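ESX-5 secretion-associated protein EspG5 (Mycobacterium marinum, PDB 6VJ5) acts as a specific cytoplasmic chaperone for cognate PE/PPE protein dimers, keeping them from aggregating before their secretion. Local coordinates at residues E177-L180 and E181-S185; G196-L199 and R200-G203. All blocks are in the same frame, centred on the assembly; numbering follows the deposited sequence.

Contact 1: E177-L180 and E181-S185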
# COMPACT_ATOMS: atom_id res chain seq x y z
N GLU C 177 -14.35 -30.79 18.41
CA GLU C 177 -14.96 -30.90 17.09
C GLU C 177 -16.42 -31.34 17.20
O GLU C 177 -17.29 -30.81 16.50
CB GLU C 177 -14.16 -31.83 16.19
CG GLU C 177 -13.94 -33.25 16.68
CD GLU C 177 -13.04 -34.05 15.75
OE1 GLU C 177 -12.69 -33.54 14.66
OE2 GLU C 177 -12.67 -35.19 16.10
N GLU C 178 -16.71 -32.28 18.10
CA GLU C 178 -18.11 -32.65 18.33
C GLU C 178 -18.90 -31.48 18.92
O GLU C 178 -20.10 -31.33 18.63
CB GLU C 178 -18.20 -33.86 19.26
CG GLU C 178 -17.95 -35.20 18.58
CD GLU C 178 -16.48 -35.58 18.50
OE1 GLU C 178 -15.62 -34.72 18.78
OE2 GLU C 178 -16.18 -36.74 18.15
N MET C 179 -18.25 -30.64 19.73
CA MET C 179 -18.94 -29.50 20.34
C MET C 179 -19.26 -28.43 19.31
O MET C 179 -20.35 -27.83 19.35
CB MET C 179 -18.07 -28.91 21.45
CG MET C 179 -18.69 -27.72 22.14
SD MET C 179 -20.18 -28.17 23.03
CE MET C 179 -20.72 -26.55 23.57
N LEU C 180 -18.33 -28.13 18.41
CA LEU C 180 -18.61 -27.11 17.40
C LEU C 180 -19.74 -27.55 16.49
O LEU C 180 -20.61 -26.75 16.12
CB LEU C 180 -17.36 -26.81 16.59
CG LEU C 180 -16.24 -26.11 17.36
CD1 LEU C 180 -14.92 -26.63 16.79
CD2 LEU C 180 -16.34 -24.61 17.28
N GLU C 181 -19.76 -28.83 16.13
CA GLU C 181 -20.82 -29.36 15.28
C GLU C 181 -22.17 -29.28 15.97
O GLU C 181 -23.18 -28.90 15.36
CB GLU C 181 -20.49 -30.80 14.89
CG GLU C 181 -21.53 -31.45 14.01
CD GLU C 181 -21.00 -32.70 13.33
OE1 GLU C 181 -19.80 -33.01 13.50
OE2 GLU C 181 -21.78 -33.36 12.61
N ALA C 182 -22.21 -29.60 17.27
CA ALA C 182 -23.47 -29.56 18.01
C ALA C 182 -23.88 -28.12 18.31
O ALA C 182 -25.07 -27.79 18.32
CB ALA C 182 -23.36 -30.36 19.31
N THR C 183 -22.91 -27.26 18.59
CA THR C 183 -23.22 -25.85 18.80
C THR C 183 -23.74 -25.21 17.52
O THR C 183 -24.67 -24.40 17.56
CB THR C 183 -21.98 -25.11 19.31
OG1 THR C 183 -21.50 -25.72 20.51
CG2 THR C 183 -22.32 -23.66 19.58
N LYS C 184 -23.16 -25.56 16.37
CA LYS C 184 -23.61 -24.97 15.11
C LYS C 184 -25.06 -25.36 14.82
O LYS C 184 -25.88 -24.50 14.47
CB LYS C 184 -22.68 -25.41 13.98
CG LYS C 184 -23.12 -24.97 12.59
CD LYS C 184 -23.34 -23.47 12.51
CE LYS C 184 -22.07 -22.69 12.79
NZ LYS C 184 -22.27 -21.26 12.45
N SER C 185 -25.39 -26.64 14.97
CA SER C 185 -26.77 -27.08 14.79
C SER C 185 -27.71 -26.38 15.76
O SER C 185 -28.80 -25.95 15.38
CB SER C 185 -26.88 -28.59 14.95
OG SER C 185 -26.02 -29.27 14.06
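Helix 176-188 is the fold element here, and within it Thr183 folds its hydroxyl back onto Met179 one turn earlier. Thr183 OG1 donates to Met179 O at 2.7 Å, while the backbone N of Thr183 reaches the same Met179 O, also at 2.7 Å. The two donors come from opposite faces of the carbonyl plane, the hydroxyl lying 39° out of it, so one oxygen takes two bonds. The torsion at Thr183 accounts for this: OG1 stands beside the backbone N (chi1 -57°) and faces back down the turn. The Met179 side chain crosses the same threonine at an angle. With CG opposite the backbone N, the chain then bends at chi2 (65°), which carries the methyl CE to 3.3 Å from Thr183 OG1. The buried hydroxyl therefore has a carbonyl as its acceptor and a thioether chain lying across it. The backbone bonds continue on both sides, from Glu181 N to Glu177 O (3.2 Å) and from Lys184 N to Leu180 O (2.8 Å). Met179 also packs on Leu212 of helix 206-217 and on Leu268 and Ile270 of strand 267-272, whereas Lys184 NZ bonds to the backbone of another protein's chain and to Gln187. Regular i to i+4 bonding, with a threonine hydroxyl sharing the carbonyl four residues back, is a familiar feature of alpha-helices, seen here on a helix that touches a partner protein.

Contact 2: G196-L199 and R200-G203; sequences GGDL and RRMG
Leu199 and Met202 form the apolar, closely packed side of the short helix 197-200 and its C-terminal turn. Met202 bends at chi3 (-63°), which brings its methyl CE to 3.3 Å from Asp198 O and 4.4 Å from Leu199 CG. The regular i to i+4 bonding of the backbone loosens at the last turn. Arg200 N bonds to Gly196 O at 3.1 Å and Arg201 N to Gly197 O at 2.9 Å, both regularly. Met202 N is then split between a bent bond to Leu199 O (3.1 Å) and a weak one to Asp198 O. Gly203, with positive phi (94°), closes a Schellman motif, and its backbone N bonds to Arg200 O at 2.8 Å. The polar side is looser and is made by exposed residues. Asp198 and Arg201 run side by side in the same direction, and Asp198 OD2 meets Arg201 NH1 in a long salt bridge of 3.5 Å. The carboxylate and guanidinium planes are turned 36° apart, an oblique pairing. Arg200 folds back toward the start of the turn by bending at chi3, so that Gly196 O lies 4.0 Å above the centre of its guanidinium, over one face. Gly196 itself is at the N-cap position. Around this turn, Leu199 and Met202 face helix 176-188, where they meet Trp186 and Glu178 respectively, and the chain runs on into helix 206-217.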
# COMPACT_ATOMS: atom_id res chain seq x y z
N GLY C 196 -31.43 -28.99 22.62
CA GLY C 196 -30.21 -29.18 23.38
C GLY C 196 -29.83 -30.63 23.60
O GLY C 196 -28.91 -30.91 24.37
N GLY C 197 -30.51 -31.55 22.92
CA GLY C 197 -30.33 -32.96 23.14
C GLY C 197 -28.90 -33.46 23.05
O GLY C 197 -28.41 -34.07 24.00
N ASP C 198 -28.22 -33.22 21.93
CA ASP C 198 -26.89 -33.78 21.75
C ASP C 198 -25.83 -33.05 22.55
O ASP C 198 -24.72 -33.58 22.72
CB ASP C 198 -26.51 -33.80 20.27
CG ASP C 198 -27.28 -34.85 19.48
OD1 ASP C 198 -28.36 -34.52 18.94
OD2 ASP C 198 -26.82 -36.01 19.41
N LEU C 199 -26.12 -31.85 23.06
CA LEU C 199 -25.21 -31.25 24.03
C LEU C 199 -25.31 -31.97 25.37
O LEU C 199 -24.29 -32.26 26.01
CB LEU C 199 -25.50 -29.76 24.17
CG LEU C 199 -24.80 -28.95 23.08
CD1 LEU C 199 -25.38 -29.21 21.71
CD2 LEU C 199 -24.85 -27.46 23.40
N ARG C 200 -26.54 -32.30 25.80
CA ARG C 200 -26.71 -33.10 27.00
C ARG C 200 -26.09 -34.49 26.82
O ARG C 200 -25.44 -35.01 27.73
CB ARG C 200 -28.19 -33.22 27.35
CG ARG C 200 -28.75 -32.05 28.15
CD ARG C 200 -30.16 -32.35 28.69
NE ARG C 200 -31.17 -32.28 27.64
CZ ARG C 200 -31.69 -31.14 27.18
NH1 ARG C 200 -31.29 -29.97 27.70
NH2 ARG C 200 -32.60 -31.16 26.22
N ARG C 201 -26.28 -35.10 25.65
CA ARG C 201 -25.70 -36.41 25.41
C ARG C 201 -24.18 -36.37 25.43
O ARG C 201 -23.54 -37.43 25.53
CB ARG C 201 -26.21 -36.96 24.08
CG ARG C 201 -25.85 -38.40 23.82
CD ARG C 201 -26.32 -38.82 22.44
NE ARG C 201 -27.66 -39.38 22.45
CZ ARG C 201 -28.78 -38.67 22.27
NH1 ARG C 201 -28.72 -37.36 22.07
NH2 ARG C 201 -29.95 -39.28 22.30
N MET C 202 -23.58 -35.19 25.35
CA MET C 202 -22.14 -35.04 25.52
C MET C 202 -21.73 -34.92 26.98
O MET C 202 -20.53 -34.78 27.27
CB MET C 202 -21.63 -33.82 24.74
CG MET C 202 -20.76 -34.15 23.54
SD MET C 202 -20.27 -32.69 22.59
CE MET C 202 -21.88 -32.10 22.03
N GLY C 203 -22.69 -34.97 27.91
CA GLY C 203 -22.39 -34.85 29.32
C GLY C 203 -22.49 -33.46 29.89
O GLY C 203 -22.03 -33.23 31.02

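Contact 1 comes first along the chain, within helix 176-188; contact 2 follows on helix 197-200 and the loop leading to helix 206-217. Their centres are about 10 Å apart, on the same side of the chain's centre, and the two meet directly. Ala182 CB is 3.3 Å from Leu199 CD1, and Met202 CE packs 3.6 Å from Ala182 CB. The small alanine thus receives both apolar side chains of the later turn, which packs on helix 176-188 through it. Strand 172-175, an outermost strand of the ten-stranded antiparallel sheet, leads into helix 176-188. Contact 1 touches another protein chain in the assembly; contact 2 does not.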